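Local coordinates for glycerate 2-kinase (Pyrococcus horikoshii, PDB 1X3L), which phosphorylates D-glycerate to 2-phosphoglycerate, with ATP as phosphate donor and magnesium as cofactor, at residues V211-L224 with H240-K254. Numbering follows the deposited sequence.
Sequences VKDPTTFEDAKRIL and HIERGLRGEVEETLK. With EDO (1,2-ethanediol), chain F.
Phe217, in the first turn of helix 217-224, is the knob of a knobs-into-holes contact, its ring set among His240, Ile241, Gly244 and Leu245 of helix 240-246. These helical segments run roughly antiparallel (crossing angle -139°), axes 9.3 Å apart at closest, and the loop before the first meets the loop leading from the second toward strand 260-266. Gly244 CA forms a CH-pi contact over one ring face, 3.5 Å from the centroid, a closeness its missing side chain allows. The Phe217 edge is turned toward the face of His240, planes at 73°, and Val249 CG2 packs on CZ. Ile241 is the reciprocal knob, among Phe217, Ala220, Lys221 and Leu224. At the margin Lys221, fully extended, lays CD against Leu245 CD1 and brings NZ to the syn lone pair of Glu242 OE2 (2.9 Å). Glu251 OE2 lies over the second Phe217 face, hydrogen-bonded to His172 NE2, while OE1 takes a weak bond from Phe217 N. Beyond it, Lys254 folds back at chi2 (-76°) and chi4, bringing NZ to Asp213 O (2.7 Å), Thr215 O (2.9 Å), Thr252 O from above its carbonyl plane and, as a salt bridge, Glu251 OE2. A methionine in its place would probably leave these three carbonyls without their shared donor and Glu251 without this positive charge. Asp213 N meets Leu253 O almost straight, and Thr252 OG1 donates to Asp213 OD2 from above the carboxylate plane, at 2.6 Å.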
# COMPACT_ATOMS: atom_id res chain seq x y z
N VAL A 211 15.35 -5.15 -1.26
CA VAL A 211 15.89 -3.87 -1.72
C VAL A 211 17.10 -3.48 -0.88
O VAL A 211 17.26 -3.94 0.25
CB VAL A 211 14.84 -2.74 -1.64
CG1 VAL A 211 13.69 -3.02 -2.61
CG2 VAL A 211 14.32 -2.60 -0.22
N LYS A 212 17.94 -2.62 -1.43
CA LYS A 212 19.13 -2.19 -0.72
C LYS A 212 18.79 -1.51 0.59
O LYS A 212 17.70 -0.96 0.77
CB LYS A 212 19.95 -1.23 -1.59
CG LYS A 212 20.48 -1.86 -2.87
CD LYS A 212 21.50 -0.95 -3.57
CE LYS A 212 20.85 0.34 -4.07
NZ LYS A 212 19.76 0.05 -5.05
N ASP A 213 19.74 -1.58 1.53
CA ASP A 213 19.61 -0.95 2.83
C ASP A 213 20.94 -0.25 3.12
O ASP A 213 21.93 -0.90 3.46
CB ASP A 213 19.33 -1.97 3.93
CG ASP A 213 19.54 -1.40 5.32
OD1 ASP A 213 19.33 -0.17 5.50
OD2 ASP A 213 19.89 -2.16 6.25
N PRO A 214 20.97 1.08 2.96
CA PRO A 214 22.19 1.86 3.20
C PRO A 214 22.65 1.93 4.65
O PRO A 214 23.81 2.21 4.91
CB PRO A 214 21.82 3.24 2.63
CG PRO A 214 20.36 3.32 2.91
CD PRO A 214 19.87 1.94 2.51
N THR A 215 21.75 1.69 5.60
CA THR A 215 22.13 1.75 7.01
C THR A 215 23.14 0.64 7.35
O THR A 215 23.22 -0.38 6.66
CB THR A 215 20.91 1.65 7.95
OG1 THR A 215 20.32 0.35 7.84
CG2 THR A 215 19.88 2.71 7.58
N THR A 216 23.89 0.85 8.43
CA THR A 216 24.91 -0.10 8.84
C THR A 216 24.77 -0.54 10.29
O THR A 216 23.90 -0.05 11.01
CB THR A 216 26.30 0.53 8.69
OG1 THR A 216 26.37 1.69 9.54
CG2 THR A 216 26.55 0.96 7.26
N PHE A 217 25.63 -1.46 10.70
CA PHE A 217 25.64 -1.95 12.07
C PHE A 217 26.00 -0.78 12.97
O PHE A 217 25.49 -0.65 14.09
CB PHE A 217 26.67 -3.07 12.25
CG PHE A 217 26.22 -4.40 11.72
CD1 PHE A 217 25.18 -5.09 12.32
CD2 PHE A 217 26.84 -4.96 10.60
CE1 PHE A 217 24.76 -6.32 11.83
CE2 PHE A 217 26.42 -6.19 10.10
CZ PHE A 217 25.38 -6.88 10.72
N GLU A 218 26.88 0.08 12.48
CA GLU A 218 27.30 1.25 13.24
C GLU A 218 26.11 2.18 13.45
O GLU A 218 25.94 2.74 14.54
CB GLU A 218 28.42 1.97 12.48
CG GLU A 218 29.08 3.10 13.25
CD GLU A 218 30.42 3.48 12.65
OE1 GLU A 218 31.32 2.61 12.60
OE2 GLU A 218 30.58 4.65 12.23
N ASP A 219 25.27 2.34 12.43
CA ASP A 219 24.09 3.18 12.55
C ASP A 219 23.16 2.59 13.60
O ASP A 219 22.58 3.31 14.41
CB ASP A 219 23.34 3.29 11.21
CG ASP A 219 24.09 4.10 10.18
OD1 ASP A 219 24.83 5.04 10.57
OD2 ASP A 219 23.94 3.82 8.97
N ALA A 220 23.01 1.27 13.58
CA ALA A 220 22.15 0.58 14.53
C ALA A 220 22.63 0.77 15.97
O ALA A 220 21.82 1.00 16.88
CB ALA A 220 22.08 -0.90 14.20
N LYS A 221 23.94 0.69 16.19
CA LYS A 221 24.48 0.86 17.53
C LYS A 221 24.29 2.30 18.00
O LYS A 221 23.85 2.55 19.13
CB LYS A 221 25.97 0.50 17.56
CG LYS A 221 26.57 0.51 18.97
CD LYS A 221 28.02 0.04 18.97
CE LYS A 221 28.60 0.03 20.38
NZ LYS A 221 30.03 -0.37 20.39
N ARG A 222 24.62 3.26 17.13
CA ARG A 222 24.46 4.68 17.45
C ARG A 222 23.04 4.94 17.92
O ARG A 222 22.82 5.64 18.92
CB ARG A 222 24.73 5.53 16.21
CG ARG A 222 26.18 5.56 15.76
CD ARG A 222 26.28 6.13 14.35
NE ARG A 222 27.66 6.35 13.93
CZ ARG A 222 28.02 6.64 12.68
NH1 ARG A 222 27.10 6.74 11.74
NH2 ARG A 222 29.30 6.84 12.39
N ILE A 223 22.08 4.38 17.20
CA ILE A 223 20.67 4.54 17.51
C ILE A 223 20.29 3.99 18.88
O ILE A 223 19.62 4.66 19.66
CB ILE A 223 19.79 3.86 16.43
CG1 ILE A 223 19.85 4.67 15.13
CG2 ILE A 223 18.35 3.73 16.93
CD1 ILE A 223 19.15 4.01 13.96
N LEU A 224 20.72 2.76 19.17
CA LEU A 224 20.41 2.15 20.46
C LEU A 224 21.01 2.95 21.60
O LEU A 224 20.41 3.09 22.66
CB LEU A 224 20.91 0.71 20.50
CG LEU A 224 20.16 -0.28 19.61
CD1 LEU A 224 20.75 -1.67 19.77
CD2 LEU A 224 18.69 -0.29 20.00
N HIS A 240 25.20 -9.70 18.52
CA HIS A 240 25.10 -9.82 17.07
C HIS A 240 25.59 -8.55 16.38
O HIS A 240 26.25 -8.62 15.34
CB HIS A 240 23.67 -10.10 16.62
CG HIS A 240 23.53 -10.12 15.13
ND1 HIS A 240 24.09 -11.11 14.35
CD2 HIS A 240 22.95 -9.25 14.28
CE1 HIS A 240 23.87 -10.83 13.08
NE2 HIS A 240 23.18 -9.71 13.01
N ILE A 241 25.26 -7.41 16.96
CA ILE A 241 25.67 -6.13 16.39
C ILE A 241 27.17 -5.92 16.52
O ILE A 241 27.80 -5.41 15.60
CB ILE A 241 24.88 -4.96 17.04
CG1 ILE A 241 23.42 -5.02 16.55
CG2 ILE A 241 25.53 -3.63 16.68
CD1 ILE A 241 22.50 -4.02 17.22
N GLU A 242 27.75 -6.31 17.66
CA GLU A 242 29.19 -6.18 17.85
C GLU A 242 29.90 -7.07 16.83
O GLU A 242 30.93 -6.70 16.27
CB GLU A 242 29.59 -6.60 19.27
CG GLU A 242 29.25 -5.58 20.35
CD GLU A 242 29.95 -4.26 20.13
OE1 GLU A 242 31.17 -4.27 19.84
OE2 GLU A 242 29.30 -3.20 20.27
N ARG A 243 29.33 -8.25 16.58
CA ARG A 243 29.91 -9.17 15.61
C ARG A 243 29.86 -8.51 14.23
O ARG A 243 30.79 -8.64 13.44
CB ARG A 243 29.13 -10.49 15.57
CG ARG A 243 29.25 -11.34 16.83
CD ARG A 243 28.76 -12.75 16.55
NE ARG A 243 29.62 -13.41 15.57
CZ ARG A 243 29.26 -14.46 14.84
NH1 ARG A 243 28.05 -14.99 14.96
NH2 ARG A 243 30.12 -14.98 13.97
N GLY A 244 28.77 -7.80 13.95
CA GLY A 244 28.64 -7.11 12.68
C GLY A 244 29.68 -6.02 12.56
O GLY A 244 30.24 -5.79 11.48
N LEU A 245 29.94 -5.33 13.66
CA LEU A 245 30.94 -4.27 13.66
C LEU A 245 32.33 -4.85 13.41
O LEU A 245 33.18 -4.20 12.81
CB LEU A 245 30.92 -3.53 15.00
CG LEU A 245 29.69 -2.68 15.28
CD1 LEU A 245 29.82 -2.06 16.66
CD2 LEU A 245 29.55 -1.59 14.21
N ARG A 246 32.55 -6.08 13.87
CA ARG A 246 33.84 -6.72 13.67
C ARG A 246 33.94 -7.34 12.28
O ARG A 246 35.00 -7.78 11.86
CB ARG A 246 34.07 -7.80 14.73
CG ARG A 246 34.37 -7.27 16.13
CD ARG A 246 34.91 -8.37 17.03
NE ARG A 246 33.87 -9.25 17.56
CZ ARG A 246 33.05 -8.93 18.55
NH1 ARG A 246 33.14 -7.73 19.13
NH2 ARG A 246 32.14 -9.79 18.97
N GLY A 247 32.81 -7.37 11.57
CA GLY A 247 32.81 -7.93 10.23
C GLY A 247 32.66 -9.44 10.22
O GLY A 247 32.94 -10.09 9.21
N GLU A 248 32.21 -10.00 11.33
CA GLU A 248 32.02 -11.45 11.45
C GLU A 248 30.71 -11.91 10.79
O GLU A 248 30.57 -13.09 10.44
CB GLU A 248 32.04 -11.86 12.92
CG GLU A 248 33.40 -11.72 13.57
CD GLU A 248 33.35 -11.87 15.07
OE1 GLU A 248 32.48 -12.63 15.56
OE2 GLU A 248 34.19 -11.24 15.77
N VAL A 249 29.77 -11.00 10.63
CA VAL A 249 28.50 -11.33 10.00
C VAL A 249 28.25 -10.35 8.86
O VAL A 249 28.68 -9.19 8.93
CB VAL A 249 27.32 -11.29 11.00
CG1 VAL A 249 27.51 -12.36 12.06
CG2 VAL A 249 27.23 -9.92 11.65
N GLU A 250 27.58 -10.80 7.81
CA GLU A 250 27.33 -9.95 6.66
C GLU A 250 26.42 -8.77 6.94
O GLU A 250 25.52 -8.83 7.78
CB GLU A 250 26.77 -10.79 5.50
CG GLU A 250 27.71 -11.91 5.07
CD GLU A 250 27.19 -12.70 3.88
OE1 GLU A 250 25.97 -12.62 3.59
OE2 GLU A 250 27.99 -13.41 3.23
N GLU A 251 26.68 -7.69 6.23
CA GLU A 251 25.92 -6.45 6.35
C GLU A 251 24.63 -6.63 5.54
O GLU A 251 24.48 -7.62 4.81
CB GLU A 251 26.78 -5.31 5.79
CG GLU A 251 26.14 -3.95 5.79
CD GLU A 251 25.80 -3.45 7.17
OE1 GLU A 251 26.71 -3.03 7.92
OE2 GLU A 251 24.60 -3.49 7.51
N THR A 252 23.69 -5.70 5.69
CA THR A 252 22.45 -5.77 4.91
C THR A 252 22.86 -5.41 3.48
O THR A 252 23.93 -4.84 3.28
CB THR A 252 21.39 -4.77 5.43
OG1 THR A 252 22.00 -3.50 5.68
CG2 THR A 252 20.75 -5.29 6.72
N LEU A 253 22.03 -5.74 2.50
CA LEU A 253 22.35 -5.46 1.10
C LEU A 253 22.72 -4.01 0.86
O LEU A 253 21.97 -3.09 1.19
CB LEU A 253 21.17 -5.85 0.20
CG LEU A 253 21.42 -5.65 -1.30
CD1 LEU A 253 22.60 -6.52 -1.72
CD2 LEU A 253 20.19 -6.01 -2.10
N LYS A 254 23.89 -3.80 0.26
CA LYS A 254 24.39 -2.45 -0.02
C LYS A 254 24.40 -2.12 -1.51
O LYS A 254 24.28 -0.96 -1.89
CB LYS A 254 25.81 -2.29 0.55
CG LYS A 254 25.89 -2.34 2.07
CD LYS A 254 25.40 -1.04 2.69
CE LYS A 254 25.22 -1.18 4.20
NZ LYS A 254 24.11 -2.12 4.54
C1 EDO F . 29.71 0.19 24.38
O1 EDO F . 30.30 0.55 23.12
C2 EDO F . 29.75 -1.33 24.56
O2 EDO F . 29.17 -1.69 25.81